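Local coordinates for AT27789p (Drosophila melanogaster, PDB 5UZN), which probably binds messenger RNA as an hnRNP F/H-like protein, this chain being its third quasi-RNA recognition motif domain, at residues A[9-22]-A[74-87]. Numbering follows the deposited sequence. Where two conformers were deposited one is given.
Sequences EYYTIHMRGLPYTS and MGSRYIELFYDGKT. With SO4 (sulfate ion), chain E.
Tyr83 and Tyr11 lie side by side on the helix-facing side of two antiparallel strands, 11-16 and 80-86, and illustrate how neighbouring strands share out their side chains between two faces. Tyr83 turns CG away from its own backbone N (chi1 180°), which lays the side chain alongside Tyr11 and brings OH to the edge of that ring, 3.3 Å from Tyr11 CD2. The backbone N of Gly85 sits over the centre of the Tyr83 ring, while CB of Tyr11 and CG1 of Ile13 meet its edge. A serine in place of Tyr83 would probably leave the Tyr11 edge without its hydroxyl neighbour and open a gap beside Ile13 and helix 60-68.

Further along this face, CD2 of Leu81 touches both Ile13 CG2 and, at 3.8 Å, Met15 CG. The Met15 methyl then meets CG2 of Ile79 and the methyl of Met74, whose side chain crosses it at about a right angle; helix 24-31 packs on Met15 and Ile79.

The other face is more polar. Asp84 OD2 approaches CB of His14 at 3.4 Å, the carboxylate and imidazole planes 19° apart, while His14 ND1 is hydrogen-bonded to Asp54 OD1 on strand 52-57. Next to them, Arg16 lays its CD 3.6 Å from Phe82 CE1.

Between the faces, His14 and Phe82 form a hydrogen-bonded antiparallel pair, with His14 N to Phe82 O at 2.7 Å. This pairing of the first and last strands, helices behind, is characteristic of the βαββαβ RRM fold, here a quasi-RRM.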
loop_
_atom_site.group_PDB
_atom_site.type_symbol
_atom_site.label_atom_id
_atom_site.label_comp_id
_atom_site.label_asym_id
_atom_site.label_seq_id
_atom_site.Cartn_x
_atom_site.Cartn_y
_atom_site.Cartn_z
ATOM N N GLU A 9 -3.159 -16.413 4.312
ATOM C CA GLU A 9 -3.988 -15.243 4.550
ATOM C C GLU A 9 -3.109 -14.043 4.890
ATOM O O GLU A 9 -2.152 -14.161 5.652
ATOM C CB GLU A 9 -4.972 -15.517 5.692
ATOM C CG GLU A 9 -4.302 -16.220 6.874
ATOM C CD GLU A 9 -5.259 -16.592 8.000
ATOM O OE1 GLU A 9 -6.431 -16.877 7.699
ATOM O OE2 GLU A 9 -4.816 -16.593 9.165
ATOM N N TYR A 10 -3.444 -12.892 4.334
ATOM C CA TYR A 10 -2.666 -11.682 4.541
ATOM C C TYR A 10 -3.533 -10.610 5.191
ATOM O O TYR A 10 -4.762 -10.684 5.177
ATOM C CB TYR A 10 -2.088 -11.163 3.218
ATOM C CG TYR A 10 -1.162 -12.150 2.534
ATOM C CD1 TYR A 10 0.154 -12.318 2.957
ATOM C CD2 TYR A 10 -1.609 -12.917 1.479
ATOM C CE1 TYR A 10 0.999 -13.216 2.325
ATOM C CE2 TYR A 10 -0.773 -13.814 0.844
ATOM C CZ TYR A 10 0.526 -13.963 1.273
ATOM O OH TYR A 10 1.350 -14.862 0.639
ATOM N N TYR A 11 -2.876 -9.634 5.807
ATOM C CA TYR A 11 -3.562 -8.506 6.430
ATOM C C TYR A 11 -3.375 -7.271 5.557
ATOM O O TYR A 11 -2.240 -6.854 5.289
ATOM C CB TYR A 11 -3.034 -8.269 7.840
ATOM C CG TYR A 11 -3.184 -9.494 8.711
ATOM C CD1 TYR A 11 -2.234 -10.517 8.686
ATOM C CD2 TYR A 11 -4.279 -9.633 9.551
ATOM C CE1 TYR A 11 -2.374 -11.642 9.475
ATOM C CE2 TYR A 11 -4.432 -10.766 10.353
ATOM C CZ TYR A 11 -3.472 -11.764 10.307
ATOM O OH TYR A 11 -3.611 -12.889 11.092
ATOM N N THR A 12 -4.483 -6.675 5.139
ATOM C CA THR A 12 -4.507 -5.798 3.976
ATOM C C THR A 12 -4.687 -4.334 4.354
ATOM O O THR A 12 -5.570 -3.990 5.154
ATOM C CB THR A 12 -5.627 -6.231 3.046
ATOM O OG1 THR A 12 -5.415 -7.600 2.731
ATOM C CG2 THR A 12 -5.618 -5.400 1.774
ATOM N N ILE A 13 -3.872 -3.478 3.744
ATOM C CA ILE A 13 -4.017 -2.029 3.819
ATOM C C ILE A 13 -4.323 -1.533 2.415
ATOM O O ILE A 13 -3.497 -1.689 1.505
ATOM C CB ILE A 13 -2.751 -1.361 4.360
ATOM C CG1 ILE A 13 -2.468 -1.795 5.799
ATOM C CG2 ILE A 13 -2.880 0.154 4.288
ATOM C CD1 ILE A 13 -1.258 -1.062 6.362
ATOM N N HIS A 14 -5.520 -0.975 2.233
ATOM C CA HIS A 14 -5.926 -0.391 0.967
ATOM C C HIS A 14 -5.474 1.057 0.957
ATOM O O HIS A 14 -5.523 1.735 1.982
ATOM C CB HIS A 14 -7.449 -0.498 0.775
ATOM C CG HIS A 14 -7.923 0.077 -0.521
ATOM N ND1 HIS A 14 -7.522 -0.423 -1.743
ATOM C CD2 HIS A 14 -8.727 1.137 -0.790
ATOM C CE1 HIS A 14 -8.068 0.299 -2.712
ATOM N NE2 HIS A 14 -8.800 1.251 -2.161
ATOM N N MET A 15 -4.966 1.512 -0.188
ATOM C CA MET A 15 -4.312 2.810 -0.281
ATOM C C MET A 15 -4.995 3.636 -1.355
ATOM O O MET A 15 -5.260 3.136 -2.441
ATOM C CB MET A 15 -2.807 2.662 -0.597
ATOM C CG MET A 15 -2.072 1.628 0.248
ATOM S SD MET A 15 -0.405 1.257 -0.323
ATOM C CE MET A 15 0.427 2.775 0.175
ATOM N N ARG A 16 -5.294 4.893 -1.057
ATOM C CA ARG A 16 -5.802 5.805 -2.068
ATOM C C ARG A 16 -4.910 7.035 -2.191
ATOM O O ARG A 16 -4.179 7.392 -1.260
ATOM C CB ARG A 16 -7.240 6.222 -1.757
ATOM C CG ARG A 16 -8.193 5.037 -1.724
ATOM C CD ARG A 16 -9.615 5.466 -1.439
ATOM N NE ARG A 16 -10.304 5.883 -2.646
ATOM C CZ ARG A 16 -10.818 5.017 -3.513
ATOM N NH1 ARG A 16 -10.703 3.703 -3.284
ATOM N NH2 ARG A 16 -11.460 5.458 -4.585
ATOM N N GLY A 17 -4.972 7.673 -3.357
ATOM C CA GLY A 17 -4.213 8.887 -3.588
ATOM C C GLY A 17 -2.815 8.698 -4.127
ATOM O O GLY A 17 -2.025 9.644 -4.078
ATOM N N LEU A 18 -2.475 7.516 -4.631
ATOM C CA LEU A 18 -1.131 7.327 -5.168
ATOM C C LEU A 18 -0.982 8.158 -6.432
ATOM O O LEU A 18 -1.949 8.291 -7.188
ATOM C CB LEU A 18 -0.862 5.857 -5.525
ATOM C CG LEU A 18 -0.395 4.863 -4.474
ATOM C CD1 LEU A 18 -1.488 4.637 -3.460
ATOM C CD2 LEU A 18 0.017 3.561 -5.169
ATOM N N PRO A 19 0.210 8.700 -6.699
ATOM C CA PRO A 19 0.483 9.293 -8.015
ATOM C C PRO A 19 0.519 8.222 -9.098
ATOM O O PRO A 19 0.883 7.077 -8.850
ATOM C CB PRO A 19 1.871 9.927 -7.844
ATOM C CG PRO A 19 2.218 9.822 -6.384
ATOM C CD PRO A 19 1.376 8.741 -5.799
ATOM N N TYR A 20 0.181 8.611 -10.327
ATOM C CA TYR A 20 0.170 7.631 -11.405
ATOM C C TYR A 20 1.573 7.208 -11.823
ATOM O O TYR A 20 1.711 6.273 -12.625
ATOM C CB TYR A 20 -0.625 8.189 -12.587
ATOM C CG TYR A 20 -2.073 8.549 -12.248
ATOM C CD1 TYR A 20 -2.764 7.878 -11.241
ATOM C CD2 TYR A 20 -2.743 9.559 -12.935
ATOM C CE1 TYR A 20 -4.077 8.202 -10.930
ATOM C CE2 TYR A 20 -4.066 9.884 -12.633
ATOM C CZ TYR A 20 -4.721 9.200 -11.624
ATOM O OH TYR A 20 -6.028 9.516 -11.307
ATOM N N THR A 21 2.616 7.842 -11.283
ATOM C CA THR A 21 3.985 7.384 -11.477
ATOM C C THR A 21 4.494 6.501 -10.342
ATOM O O THR A 21 5.658 6.113 -10.361
ATOM C CB THR A 21 4.948 8.575 -11.640
ATOM O OG1 THR A 21 4.697 9.548 -10.621
ATOM C CG2 THR A 21 4.782 9.214 -12.991
ATOM N N SER A 22 3.670 6.160 -9.357
ATOM C CA SER A 22 4.134 5.345 -8.233
ATOM C C SER A 22 3.709 3.890 -8.403
ATOM O O SER A 22 2.514 3.596 -8.527
ATOM C CB SER A 22 3.606 5.896 -6.912
ATOM O OG SER A 22 4.332 7.055 -6.541
ATOM N N MET A 74 3.832 9.878 -0.450
ATOM C CA MET A 74 4.458 9.096 -1.515
ATOM C C MET A 74 4.669 10.051 -2.680
ATOM O O MET A 74 3.705 10.642 -3.178
ATOM C CB MET A 74 3.586 7.922 -1.936
ATOM C CG MET A 74 4.274 6.994 -2.906
ATOM S SD MET A 74 3.119 5.754 -3.507
ATOM C CE MET A 74 2.632 4.967 -1.967
ATOM N N GLY A 75 5.908 10.218 -3.100
ATOM C CA GLY A 75 6.170 11.330 -3.992
ATOM C C GLY A 75 5.750 12.600 -3.286
ATOM O O GLY A 75 6.169 12.879 -2.161
ATOM N N SER A 76 4.863 13.369 -3.903
ATOM C CA SER A 76 4.383 14.585 -3.267
ATOM C C SER A 76 2.879 14.532 -3.039
ATOM O O SER A 76 2.222 15.571 -3.038
ATOM C CB SER A 76 4.752 15.824 -4.082
ATOM O OG SER A 76 4.685 15.588 -5.479
ATOM N N ARG A 77 2.324 13.328 -2.853
ATOM C CA ARG A 77 0.904 13.149 -2.556
ATOM C C ARG A 77 0.730 12.562 -1.162
ATOM O O ARG A 77 1.536 11.750 -0.714
ATOM C CB ARG A 77 0.212 12.236 -3.579
ATOM C CG ARG A 77 0.053 12.870 -4.963
ATOM C CD ARG A 77 -0.685 11.932 -5.882
ATOM N NE ARG A 77 -1.844 12.537 -6.526
ATOM C CZ ARG A 77 -1.825 13.058 -7.750
ATOM N NH1 ARG A 77 -2.929 13.584 -8.264
ATOM N NH2 ARG A 77 -0.705 13.053 -8.468
ATOM N N TYR A 78 -0.294 13.015 -0.454
ATOM C CA TYR A 78 -0.653 12.372 0.796
ATOM C C TYR A 78 -1.458 11.123 0.467
ATOM O O TYR A 78 -2.356 11.171 -0.377
ATOM C CB TYR A 78 -1.470 13.315 1.671
ATOM C CG TYR A 78 -0.775 14.616 1.937
ATOM C CD1 TYR A 78 0.255 14.692 2.858
ATOM C CD2 TYR A 78 -1.150 15.776 1.262
ATOM C CE1 TYR A 78 0.904 15.907 3.108
ATOM C CE2 TYR A 78 -0.517 16.970 1.496
ATOM C CZ TYR A 78 0.507 17.038 2.420
ATOM O OH TYR A 78 1.127 18.241 2.654
ATOM N N ILE A 79 -1.114 10.012 1.112
ATOM C CA ILE A 79 -1.744 8.710 0.882
ATOM C C ILE A 79 -2.778 8.462 1.973
ATOM O O ILE A 79 -2.498 8.677 3.157
ATOM C CB ILE A 79 -0.684 7.594 0.883
ATOM C CG1 ILE A 79 0.403 7.864 -0.171
ATOM C CG2 ILE A 79 -1.336 6.219 0.756
ATOM C CD1 ILE A 79 -0.139 8.059 -1.578
ATOM N N GLU A 80 -3.966 7.989 1.593
ATOM C CA GLU A 80 -4.956 7.546 2.572
ATOM C C GLU A 80 -4.868 6.042 2.759
ATOM O O GLU A 80 -4.966 5.294 1.778
ATOM C CB GLU A 80 -6.370 7.885 2.123
ATOM C CG GLU A 80 -6.760 9.326 2.137
ATOM C CD GLU A 80 -8.226 9.431 1.834
ATOM O OE1 GLU A 80 -9.015 9.445 2.803
ATOM O OE2 GLU A 80 -8.587 9.417 0.629
ATOM N N LEU A 81 -4.735 5.598 4.006
ATOM C CA LEU A 81 -4.627 4.185 4.336
ATOM C C LEU A 81 -5.928 3.704 4.968
ATOM O O LEU A 81 -6.518 4.406 5.789
ATOM C CB LEU A 81 -3.467 3.930 5.300
ATOM C CG LEU A 81 -2.107 4.367 4.753
ATOM C CD1 LEU A 81 -1.018 3.985 5.744
ATOM C CD2 LEU A 81 -1.868 3.728 3.388
ATOM N N PHE A 82 -6.362 2.509 4.575
ATOM C CA PHE A 82 -7.562 1.862 5.098
ATOM C C PHE A 82 -7.219 0.422 5.419
ATOM O O PHE A 82 -6.796 -0.323 4.530
ATOM C CB PHE A 82 -8.714 1.901 4.092
ATOM C CG PHE A 82 -9.037 3.267 3.600
ATOM C CD1 PHE A 82 -8.386 3.792 2.492
ATOM C CD2 PHE A 82 -9.999 4.034 4.251
ATOM C CE1 PHE A 82 -8.690 5.060 2.046
ATOM C CE2 PHE A 82 -10.297 5.303 3.806
ATOM C CZ PHE A 82 -9.651 5.806 2.702
ATOM N N TYR A 83 -7.391 0.037 6.681
ATOM C CA TYR A 83 -7.129 -1.333 7.092
ATOM C C TYR A 83 -8.314 -2.197 6.720
ATOM O O TYR A 83 -9.388 -2.058 7.313
ATOM C CB TYR A 83 -6.864 -1.415 8.589
ATOM C CG TYR A 83 -6.601 -2.856 8.990
ATOM C CD1 TYR A 83 -5.578 -3.561 8.398
ATOM C CD2 TYR A 83 -7.397 -3.510 9.921
ATOM C CE1 TYR A 83 -5.328 -4.871 8.725
ATOM C CE2 TYR A 83 -7.148 -4.836 10.268
ATOM C CZ TYR A 83 -6.115 -5.502 9.661
ATOM O OH TYR A 83 -5.832 -6.804 9.971
ATOM N N ASP A 84 -8.135 -3.087 5.740
ATOM C CA ASP A 84 -9.237 -3.915 5.268
ATOM C C ASP A 84 -9.257 -5.295 5.911
ATOM O O ASP A 84 -10.080 -6.128 5.532
ATOM C CB ASP A 84 -9.189 -4.045 3.741
ATOM C CG ASP A 84 -9.645 -2.773 3.024
ATOM O OD1 ASP A 84 -9.953 -1.752 3.690
ATOM O OD2 ASP A 84 -9.682 -2.785 1.784
ATOM N N GLY A 85 -8.385 -5.559 6.872
ATOM C CA GLY A 85 -8.495 -6.792 7.592
ATOM C C GLY A 85 -7.869 -7.941 6.822
ATOM O O GLY A 85 -7.083 -7.777 5.888
ATOM N N LYS A 86 -8.252 -9.132 7.230
ATOM C CA LYS A 86 -7.552 -10.318 6.790
ATOM C C LYS A 86 -8.069 -10.781 5.430
ATOM O O LYS A 86 -9.241 -10.589 5.085
ATOM C CB LYS A 86 -7.706 -11.397 7.858
ATOM C CG LYS A 86 -7.171 -12.733 7.519
ATOM C CD LYS A 86 -7.255 -13.636 8.730
ATOM C CE LYS A 86 -8.421 -14.597 8.557
ATOM N NZ LYS A 86 -8.237 -15.398 7.312
ATOM N N THR A 87 -7.150 -11.340 4.641
ATOM C CA THR A 87 -7.377 -11.922 3.312
ATOM C C THR A 87 -7.565 -10.854 2.258
ATOM O O THR A 87 -6.636 -10.567 1.500
ATOM C CB THR A 87 -8.592 -12.878 3.282
ATOM O OG1 THR A 87 -8.342 -13.991 4.148
ATOM C CG2 THR A 87 -8.847 -13.386 1.861
HETATM S S SO4 E . -11.121 -9.037 9.732
HETATM O O1 SO4 E . -9.731 -9.431 9.529
HETATM O O2 SO4 E . -11.779 -8.796 8.451
HETATM O O3 SO4 E . -11.156 -7.807 10.520
HETATM O O4 SO4 E . -11.835 -10.096 10.444
#